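Local coordinates for protein copper-containing nitrite reductase (Hyphomicrobium denitrificans 1NES1, PDB 6TFO) that probably reduces nitrite to nitric oxide at copper centres, taking its electrons from a cytochrome c, at residues Val352-Gly357 and Val404-Asp409. Residues are numbered along the deposited sequence; the frame is centred on the assembly and turned at random.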
loop_
_atom_site.group_PDB
_atom_site.type_symbol
_atom_site.label_atom_id
_atom_site.label_comp_id
_atom_site.label_asym_id
_atom_site.label_seq_id
_atom_site.Cartn_x
_atom_site.Cartn_y
_atom_site.Cartn_z
ATOM N N VAL C 352 -19.183 20.957 50.012
ATOM C CA VAL C 352 -18.900 19.655 49.359
ATOM C C VAL C 352 -17.381 19.486 49.303
ATOM O O VAL C 352 -16.682 20.476 48.946
ATOM C CB VAL C 352 -19.523 19.624 47.956
ATOM C CG1 VAL C 352 -19.059 18.403 47.174
ATOM C CG2 VAL C 352 -21.037 19.691 48.036
ATOM N N ARG C 353 -16.890 18.307 49.674
ATOM C CA ARG C 353 -15.470 17.931 49.462
ATOM C C ARG C 353 -15.411 16.804 48.421
ATOM O O ARG C 353 -16.114 15.788 48.600
ATOM C CB ARG C 353 -14.773 17.501 50.759
ATOM C CG ARG C 353 -13.443 16.810 50.496
ATOM C CD ARG C 353 -12.522 16.766 51.683
ATOM N NE ARG C 353 -13.246 16.352 52.860
ATOM C CZ ARG C 353 -13.314 17.032 53.994
ATOM N NH1 ARG C 353 -14.018 16.542 54.995
ATOM N NH2 ARG C 353 -12.664 18.170 54.148
ATOM N N ILE C 354 -14.562 16.957 47.403
ATOM C CA ILE C 354 -14.217 15.868 46.440
ATOM C C ILE C 354 -12.772 15.426 46.703
ATOM O O ILE C 354 -11.854 16.261 46.555
ATOM C CB ILE C 354 -14.420 16.323 44.986
ATOM C CG1 ILE C 354 -15.834 16.869 44.749
ATOM C CG2 ILE C 354 -14.069 15.187 44.040
ATOM C CD1 ILE C 354 -16.051 17.487 43.395
ATOM N N PHE C 355 -12.592 14.171 47.126
ATOM C CA PHE C 355 -11.305 13.443 47.035
ATOM C C PHE C 355 -11.123 12.998 45.579
ATOM O O PHE C 355 -11.864 12.102 45.119
ATOM C CB PHE C 355 -11.283 12.234 47.965
ATOM C CG PHE C 355 -11.476 12.569 49.414
ATOM C CD1 PHE C 355 -10.440 13.102 50.150
ATOM C CD2 PHE C 355 -12.687 12.346 50.030
ATOM C CE1 PHE C 355 -10.620 13.417 51.491
ATOM C CE2 PHE C 355 -12.861 12.655 51.370
ATOM C CZ PHE C 355 -11.829 13.189 52.099
ATOM N N PHE C 356 -10.191 13.638 44.871
ATOM C CA PHE C 356 -9.939 13.433 43.422
ATOM C C PHE C 356 -8.509 12.941 43.225
ATOM O O PHE C 356 -7.568 13.663 43.582
ATOM C CB PHE C 356 -10.149 14.711 42.611
ATOM C CG PHE C 356 -9.865 14.524 41.143
ATOM C CD1 PHE C 356 -10.740 13.820 40.339
ATOM C CD2 PHE C 356 -8.703 15.019 40.573
ATOM C CE1 PHE C 356 -10.465 13.637 38.990
ATOM C CE2 PHE C 356 -8.428 14.832 39.228
ATOM C CZ PHE C 356 -9.307 14.135 38.438
ATOM N N GLY C 357 -8.372 11.759 42.626
ATOM C CA GLY C 357 -7.062 11.175 42.301
ATOM C C GLY C 357 -6.995 10.696 40.867
ATOM O O GLY C 357 -8.036 10.354 40.301
ATOM N N VAL C 404 -10.501 19.075 46.958
ATOM C CA VAL C 404 -11.132 20.388 46.689
ATOM C C VAL C 404 -12.409 20.436 47.526
ATOM O O VAL C 404 -13.027 19.374 47.715
ATOM C CB VAL C 404 -11.420 20.606 45.193
ATOM C CG1 VAL C 404 -10.144 20.586 44.367
ATOM C CG2 VAL C 404 -12.432 19.607 44.661
ATOM N N ASP C 405 -12.764 21.615 48.025
ATOM C CA ASP C 405 -14.103 21.859 48.614
ATOM C C ASP C 405 -14.638 23.184 48.075
ATOM O O ASP C 405 -13.850 24.018 47.600
ATOM C CB ASP C 405 -14.075 21.752 50.142
ATOM C CG ASP C 405 -13.093 22.672 50.853
ATOM O OD1 ASP C 405 -13.276 23.927 50.761
ATOM O OD2 ASP C 405 -12.163 22.123 51.507
ATOM N N PHE C 406 -15.949 23.331 48.115
ATOM C CA PHE C 406 -16.666 24.561 47.723
ATOM C C PHE C 406 -18.043 24.508 48.380
ATOM O O PHE C 406 -18.493 23.402 48.781
ATOM C CB PHE C 406 -16.713 24.669 46.200
ATOM C CG PHE C 406 -17.214 23.418 45.524
ATOM C CD1 PHE C 406 -16.342 22.392 45.201
ATOM C CD2 PHE C 406 -18.562 23.261 45.241
ATOM C CE1 PHE C 406 -16.806 21.237 44.600
ATOM C CE2 PHE C 406 -19.028 22.096 44.657
ATOM C CZ PHE C 406 -18.147 21.090 44.334
ATOM N N LYS C 407 -18.670 25.673 48.537
ATOM C CA LYS C 407 -20.059 25.784 49.041
ATOM C C LYS C 407 -20.962 25.881 47.828
ATOM O O LYS C 407 -20.669 26.689 46.921
ATOM C CB LYS C 407 -20.301 26.984 49.966
ATOM C CG LYS C 407 -21.518 26.829 50.874
ATOM C CD LYS C 407 -22.050 28.097 51.470
ATOM C CE LYS C 407 -23.028 27.827 52.593
ATOM N NZ LYS C 407 -23.134 28.977 53.522
ATOM N N LEU C 408 -22.004 25.059 47.830
ATOM C CA LEU C 408 -23.086 25.141 46.835
ATOM C C LEU C 408 -23.958 26.321 47.233
ATOM O O LEU C 408 -24.876 26.142 48.040
ATOM C CB LEU C 408 -23.834 23.810 46.823
ATOM C CG LEU C 408 -23.009 22.645 46.284
ATOM C CD1 LEU C 408 -23.777 21.340 46.421
ATOM C CD2 LEU C 408 -22.609 22.913 44.839
ATOM N N ASP C 409 -23.625 27.491 46.709
ATOM C CA ASP C 409 -24.365 28.746 46.981
ATOM C C ASP C 409 -25.754 28.603 46.351
ATOM O O ASP C 409 -26.708 29.146 46.916
ATOM C CB ASP C 409 -23.629 29.985 46.450
ATOM C CG ASP C 409 -22.117 29.919 46.601
ATOM O OD1 ASP C 409 -21.452 29.316 45.723
ATOM O OD2 ASP C 409 -21.620 30.443 47.605
#
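V352 and I354 pair with F406 and V404 as antiparallel neighbours in a sheet, two hydrogen-bonded pairs flanking the non-hydrogen-bonded pair R353–D405, whose CA atoms come within 4.2 Å. Four backbone bonds hold the register; the straightest runs from V352 N to F406 O, 2.8 Å long with 173° at the hydrogen. V352 O, which accepts F406 N, also takes a CA-H...O contact from D405 CA at 2.9 Å.

The apolar face carries V352, I354, V404 and F406. F406 CG stands between its backbone N and carbonyl carbon (chi1 51°), which lays the ring alongside V352: V352 CB lies over one face near the rim, and V352 CG1 is 4.0 Å from F406 CZ. I354 CD1 meets the ring edge, 4.0 Å from F406 CE1. Beyond the strand end, L408 CD1 packs on V352 CG2 at 3.6 Å. F406 also packs on F374 of strand 374-377. Cut back to an alanine, F406 would probably leave V352 and I354 CD1 without their aromatic neighbour and open a gap toward F374.

On the other face R353 and D405 keep their charged ends apart: R353 forms a salt bridge with E294, while D405 OD1 is hydrogen-bonded to H376. Within this cupredoxin-type domain, the two central strands are thus joined by backbone bonds and apolar packing, while their buried charges find partners on the strands flanking them.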